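Local coordinates for serine-tRNA ligase (PDB 6BLJ), which probably charges tRNA(Ser) with serine in the cytosol of Naegleria fowleri, activating the amino acid with ATP as other class II synthetases do, at residues 236-248 with 303-315. Residues are numbered along the deposited sequence; the frame is centred on the assembly and turned at random. Where two conformers were deposited one is given.
With AMP (adenosine monophosphate), chain D.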
loop_
_atom_site.group_PDB
_atom_site.type_symbol
_atom_site.label_atom_id
_atom_site.label_comp_id
_atom_site.label_asym_id
_atom_site.label_seq_id
_atom_site.Cartn_x
_atom_site.Cartn_y
_atom_site.Cartn_z
ATOM N N LEU A 236 -2.018 8.689 -36.034
ATOM C CA LEU A 236 -0.804 9.352 -35.569
ATOM C C LEU A 236 0.419 9.008 -36.416
ATOM O O LEU A 236 1.296 9.864 -36.597
ATOM C CB LEU A 236 -0.540 9.003 -34.100
ATOM C CG LEU A 236 -1.426 9.741 -33.089
ATOM C CD1 LEU A 236 -1.099 9.306 -31.651
ATOM C CD2 LEU A 236 -1.279 11.262 -33.250
ATOM N N ALA A 237 0.509 7.775 -36.934
ATOM C CA ALA A 237 1.645 7.415 -37.779
ATOM C C ALA A 237 1.710 8.308 -39.007
ATOM O O ALA A 237 2.798 8.709 -39.440
ATOM C CB ALA A 237 1.569 5.945 -38.206
ATOM N N LYS A 238 0.555 8.609 -39.590
ATOM C CA LYS A 238 0.508 9.504 -40.732
ATOM C C LYS A 238 0.912 10.928 -40.370
ATOM O O LYS A 238 1.340 11.676 -41.252
ATOM C CB LYS A 238 -0.881 9.442 -41.365
ATOM C CG LYS A 238 -1.068 8.119 -42.105
ATOM C CD LYS A 238 -2.463 7.874 -42.653
ATOM C CE LYS A 238 -2.489 6.508 -43.338
ATOM N NZ LYS A 238 -3.835 6.073 -43.787
ATOM N N LYS A 239 0.828 11.315 -39.098
ATOM C CA LYS A 239 1.314 12.627 -38.688
ATOM C C LYS A 239 2.770 12.585 -38.246
ATOM O O LYS A 239 3.254 13.543 -37.634
ATOM C CB LYS A 239 0.447 13.203 -37.566
ATOM C CG LYS A 239 -1.017 13.408 -37.960
ATOM C CD LYS A 239 -1.813 14.067 -36.844
ATOM C CE LYS A 239 -3.243 14.313 -37.267
ATOM N NZ LYS A 239 -3.364 15.533 -38.082
ATOM N N GLY A 240 3.472 11.491 -38.524
ATOM C CA GLY A 240 4.870 11.383 -38.157
ATOM C C GLY A 240 5.129 10.909 -36.746
ATOM O O GLY A 240 6.263 11.042 -36.266
ATOM N N TYR A 241 4.130 10.352 -36.063
ATOM C CA TYR A 241 4.335 9.811 -34.723
ATOM C C TYR A 241 4.721 8.338 -34.833
ATOM O O TYR A 241 3.964 7.531 -35.373
ATOM C CB TYR A 241 3.085 10.011 -33.860
ATOM C CG TYR A 241 2.886 11.453 -33.416
ATOM C CD1 TYR A 241 2.593 12.457 -34.347
ATOM C CD2 TYR A 241 2.962 11.805 -32.072
ATOM C CE1 TYR A 241 2.410 13.787 -33.950
ATOM C CE2 TYR A 241 2.772 13.126 -31.659
ATOM C CZ TYR A 241 2.495 14.113 -32.604
ATOM O OH TYR A 241 2.315 15.421 -32.201
ATOM N N MET A 242 5.904 8.005 -34.330
ATOM C CA MET A 242 6.422 6.639 -34.391
ATOM C C MET A 242 5.631 5.703 -33.475
ATOM O O MET A 242 5.646 5.873 -32.253
ATOM C CB MET A 242 7.897 6.647 -34.001
ATOM C CG MET A 242 8.462 5.285 -33.715
ATOM S SD MET A 242 8.890 4.412 -35.215
ATOM C CE MET A 242 10.672 4.575 -35.124
ATOM N N PRO A 243 4.929 4.705 -34.014
ATOM C CA PRO A 243 4.261 3.735 -33.129
ATOM C C PRO A 243 5.272 3.031 -32.233
ATOM O O PRO A 243 6.357 2.660 -32.677
ATOM C CB PRO A 243 3.595 2.755 -34.103
ATOM C CG PRO A 243 3.462 3.520 -35.397
ATOM C CD PRO A 243 4.646 4.446 -35.440
ATOM N N ILE A 244 4.921 2.861 -30.959
ATOM C CA ILE A 244 5.794 2.156 -30.026
ATOM C C ILE A 244 4.945 1.397 -29.011
ATOM O O ILE A 244 4.098 1.972 -28.330
ATOM C CB ILE A 244 6.810 3.106 -29.344
ATOM C CG1 ILE A 244 7.734 2.345 -28.392
ATOM C CG2 ILE A 244 6.127 4.284 -28.629
ATOM C CD1 ILE A 244 8.922 3.209 -27.887
ATOM N N TYR A 245 5.197 0.095 -28.905
ATOM C CA TYR A 245 4.549 -0.792 -27.944
ATOM C C TYR A 245 5.533 -1.024 -26.795
ATOM O O TYR A 245 6.715 -1.265 -27.040
ATOM C CB TYR A 245 4.180 -2.110 -28.639
ATOM C CG TYR A 245 3.708 -3.237 -27.751
ATOM C CD1 TYR A 245 2.344 -3.439 -27.498
ATOM C CD2 TYR A 245 4.619 -4.125 -27.190
ATOM C CE1 TYR A 245 1.908 -4.492 -26.681
ATOM C CE2 TYR A 245 4.201 -5.170 -26.359
ATOM C CZ TYR A 245 2.848 -5.358 -26.115
ATOM O OH TYR A 245 2.454 -6.418 -25.317
ATOM N N THR A 246 5.060 -0.914 -25.559
ATOM C CA THR A 246 5.929 -0.824 -24.392
ATOM C C THR A 246 5.820 -2.039 -23.467
ATOM O O THR A 246 4.846 -2.793 -23.526
ATOM C CB THR A 246 5.578 0.434 -23.578
ATOM O OG1 THR A 246 4.313 0.247 -22.908
ATOM C CG2 THR A 246 5.457 1.648 -24.486
ATOM N N PRO A 247 6.811 -2.253 -22.590
ATOM C CA PRO A 247 6.570 -3.096 -21.417
ATOM C C PRO A 247 5.381 -2.554 -20.653
ATOM O O PRO A 247 5.178 -1.342 -20.572
ATOM C CB PRO A 247 7.865 -2.964 -20.595
ATOM C CG PRO A 247 8.937 -2.564 -21.620
ATOM C CD PRO A 247 8.179 -1.676 -22.591
ATOM N N PHE A 248 4.582 -3.464 -20.110
ATOM C CA PHE A 248 3.522 -3.084 -19.189
ATOM C C PHE A 248 3.989 -3.152 -17.736
ATOM O O PHE A 248 3.208 -2.793 -16.847
ATOM C CB PHE A 248 2.275 -3.995 -19.376
ATOM C CG PHE A 248 1.653 -3.971 -20.782
ATOM C CD1 PHE A 248 2.090 -3.092 -21.765
ATOM C CD2 PHE A 248 0.608 -4.840 -21.096
ATOM C CE1 PHE A 248 1.518 -3.100 -23.057
ATOM C CE2 PHE A 248 0.021 -4.846 -22.382
ATOM C CZ PHE A 248 0.476 -3.973 -23.358
ATOM N N PRO A 303 12.173 17.483 -33.200
ATOM C CA PRO A 303 11.502 16.733 -32.130
ATOM C C PRO A 303 11.410 15.223 -32.362
ATOM O O PRO A 303 11.568 14.745 -33.482
ATOM C CB PRO A 303 10.104 17.353 -32.114
ATOM C CG PRO A 303 9.870 17.720 -33.551
ATOM C CD PRO A 303 11.214 18.197 -34.062
ATOM N N ILE A 304 11.153 14.490 -31.284
ATOM C CA ILE A 304 10.938 13.046 -31.316
ATOM C C ILE A 304 9.479 12.796 -30.976
ATOM O O ILE A 304 9.029 13.146 -29.882
ATOM C CB ILE A 304 11.857 12.315 -30.327
ATOM C CG1 ILE A 304 13.323 12.612 -30.631
ATOM C CG2 ILE A 304 11.597 10.817 -30.363
ATOM C CD1 ILE A 304 14.252 12.108 -29.572
ATOM N N LYS A 305 8.741 12.184 -31.895
ATOM C CA LYS A 305 7.304 11.991 -31.739
ATOM C C LYS A 305 6.995 10.499 -31.685
ATOM O O LYS A 305 7.404 9.745 -32.576
ATOM C CB LYS A 305 6.533 12.640 -32.887
ATOM C CG LYS A 305 6.736 14.160 -33.065
ATOM C CD LYS A 305 5.926 14.650 -34.271
ATOM C CE LYS A 305 6.095 16.142 -34.525
ATOM N NZ LYS A 305 5.251 16.586 -35.669
ATOM N N TYR A 306 6.294 10.073 -30.635
ATOM C CA TYR A 306 5.928 8.672 -30.442
ATOM C C TYR A 306 4.422 8.526 -30.328
ATOM O O TYR A 306 3.741 9.385 -29.749
ATOM C CB TYR A 306 6.584 8.082 -29.189
ATOM C CG TYR A 306 8.033 7.700 -29.391
ATOM C CD1 TYR A 306 8.379 6.643 -30.220
ATOM C CD2 TYR A 306 9.054 8.377 -28.730
ATOM C CE1 TYR A 306 9.714 6.279 -30.421
ATOM C CE2 TYR A 306 10.390 8.007 -28.903
ATOM C CZ TYR A 306 10.705 6.958 -29.752
ATOM O OH TYR A 306 12.013 6.595 -29.938
ATOM N N CYS A 307 3.912 7.444 -30.907
ATOM C CA CYS A 307 2.518 7.017 -30.790
ATOM C C CYS A 307 2.539 5.796 -29.877
ATOM O O CYS A 307 2.733 4.674 -30.339
ATOM C CB CYS A 307 1.913 6.684 -32.185
ATOM S SG CYS A 307 0.341 5.807 -32.077
ATOM N N GLY A 308 2.364 6.021 -28.575
ATOM C CA GLY A 308 2.499 4.942 -27.606
ATOM C C GLY A 308 1.236 4.105 -27.514
ATOM O O GLY A 308 0.120 4.615 -27.566
ATOM N N MET A 309 1.429 2.808 -27.318
ATOM C CA MET A 309 0.324 1.864 -27.267
ATOM C C MET A 309 0.542 0.928 -26.092
ATOM O O MET A 309 1.610 0.314 -25.995
ATOM C CB MET A 309 0.279 1.071 -28.579
ATOM C CG MET A 309 -0.685 -0.080 -28.625
ATOM S SD MET A 309 -0.363 -1.027 -30.136
ATOM C CE MET A 309 -1.717 -2.208 -30.008
ATOM N N SER A 310 -0.464 0.776 -25.232
ATOM C CA SER A 310 -0.306 -0.184 -24.141
ATOM C C SER A 310 -1.653 -0.417 -23.483
ATOM O O SER A 310 -2.571 0.394 -23.608
ATOM C CB SER A 310 0.697 0.301 -23.074
ATOM O OG SER A 310 0.113 1.319 -22.247
ATOM N N THR A 311 -1.755 -1.534 -22.763
ATOM C CA THR A 311 -2.751 -1.599 -21.710
ATOM C C THR A 311 -2.213 -0.811 -20.523
ATOM O O THR A 311 -0.998 -0.695 -20.341
ATOM C CB THR A 311 -3.065 -3.059 -21.357
ATOM O OG1 THR A 311 -3.603 -3.686 -22.521
ATOM C CG2 THR A 311 -4.118 -3.173 -20.223
ATOM N N CYS A 312 -3.131 -0.226 -19.759
ATOM C CA CYS A 312 -2.863 0.622 -18.608
ATOM C C CYS A 312 -3.608 0.072 -17.404
ATOM O O CYS A 312 -4.755 -0.370 -17.526
ATOM C CB CYS A 312 -3.329 2.061 -18.855
ATOM S SG CYS A 312 -2.624 2.794 -20.358
ATOM N N PHE A 313 -2.976 0.148 -16.237
ATOM C CA PHE A 313 -3.530 -0.428 -15.014
ATOM C C PHE A 313 -3.537 0.618 -13.911
ATOM O O PHE A 313 -2.506 1.247 -13.640
ATOM C CB PHE A 313 -2.729 -1.650 -14.564
ATOM C CG PHE A 313 -2.596 -2.727 -15.626
ATOM C CD1 PHE A 313 -3.488 -3.794 -15.675
ATOM C CD2 PHE A 313 -1.571 -2.674 -16.565
ATOM C CE1 PHE A 313 -3.348 -4.801 -16.644
ATOM C CE2 PHE A 313 -1.434 -3.668 -17.541
ATOM C CZ PHE A 313 -2.318 -4.727 -17.573
ATOM N N ARG A 314 -4.688 0.798 -13.259
ATOM C CA ARG A 314 -4.815 1.831 -12.240
ATOM C C ARG A 314 -5.649 1.324 -11.077
ATOM O O ARG A 314 -6.779 0.870 -11.271
ATOM C CB ARG A 314 -5.429 3.098 -12.834
ATOM C CG ARG A 314 -4.561 3.674 -13.940
ATOM C CD ARG A 314 -4.983 5.041 -14.296
ATOM N NE ARG A 314 -4.190 5.556 -15.394
ATOM C CZ ARG A 314 -4.173 6.835 -15.732
ATOM N NH1 ARG A 314 -4.906 7.708 -15.031
ATOM N NH2 ARG A 314 -3.442 7.227 -16.766
ATOM N N LYS A 315 -5.100 1.437 -9.864
ATOM C CA LYS A 315 -5.790 0.929 -8.689
ATOM C C LYS A 315 -7.026 1.771 -8.350
ATOM O O LYS A 315 -7.983 1.245 -7.780
ATOM C CB LYS A 315 -4.836 0.881 -7.494
ATOM C CG LYS A 315 -3.661 -0.095 -7.663
ATOM C CD LYS A 315 -2.978 -0.351 -6.320
ATOM C CE LYS A 315 -2.472 0.959 -5.728
ATOM N NZ LYS A 315 -1.503 0.717 -4.636
HETATM P P AMP D . -4.779 10.664 -17.050
HETATM O O1P AMP D . -5.292 10.540 -15.615
HETATM O O2P AMP D . -3.507 10.008 -17.416
HETATM O O3P AMP D . -4.812 12.134 -17.443
HETATM O "O5'" AMP D . -5.897 9.970 -17.949
HETATM C "C5'" AMP D . -5.842 10.018 -19.368
HETATM C "C4'" AMP D . -7.125 9.487 -19.971
HETATM O "O4'" AMP D . -7.215 8.055 -19.753
HETATM C "C3'" AMP D . -8.400 10.036 -19.367
HETATM O "O3'" AMP D . -8.765 11.289 -19.913
HETATM C "C2'" AMP D . -9.410 8.937 -19.643
HETATM O "O2'" AMP D . -9.859 9.016 -20.985
HETATM C "C1'" AMP D . -8.549 7.685 -19.493
HETATM N N9 AMP D . -8.623 7.086 -18.138
HETATM C C8 AMP D . -7.972 7.529 -17.016
HETATM N N7 AMP D . -8.208 6.810 -15.942
HETATM C C5 AMP D . -9.071 5.822 -16.388
HETATM C C6 AMP D . -9.697 4.741 -15.736
HETATM N N6 AMP D . -9.501 4.427 -14.444
HETATM N N1 AMP D . -10.528 3.965 -16.463
HETATM C C2 AMP D . -10.693 4.239 -17.763
HETATM N N3 AMP D . -10.139 5.212 -18.493
HETATM C C4 AMP D . -9.340 5.982 -17.743
HETATM O O HOH W 1 6.082 15.292 -37.899
#
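Lys305 lays its aliphatic chain over one face of the Tyr241 ring where two parallel strands, 242-245 and 304-313, meet in the mixed sheet of the class II synthetase core. Lys305 CB stands 3.9 Å from the ring centroid, a CH-pi contact, and the extended chain carries CD on to Tyr241 CE1; Leu236 CD2 lies over the rim of the opposite face. The Lys305 ammonium forms a salt bridge with Glu355 OE2 of helix 348-366 and the Tyr241 hydroxyl hydrogen-bonds the same oxygen, which would hold both polar ends in place. Tyr241 belongs to the Schellman motif that ends helix 220-238: its N bonds Leu236 O, and Gly240, the C-prime residue, takes positive phi. Four backbone hydrogen bonds then zip the strands together, the straightest from Cys307 N to Met242 O (2.7 Å, 174°).

Side chains alternate between the faces. On one, Met242 runs alongside Tyr306 and points the same way, its CG 3.7 Å from Tyr306 CE1. Ile244 crosses the same ring at a slant: with CG1 anti to the backbone N (chi1 -179°), CG2 sits between the backbone N and carbonyl carbon and meets Tyr306 CD1 at 3.6 Å. On the other, Cys307 SG rests against Leu236 CD1. Beyond the ladder, Phe248 turns its ring over the backbone, with Thr311 N above one face, 3.4 Å from Phe248 CZ. Strand 304-313 leads directly into the AMP pocket, where the Arg314 guanidinium meets the phosphate edge-on, NH1 bonding O1P and NH2 bonding O2P, each at 2.9 Å.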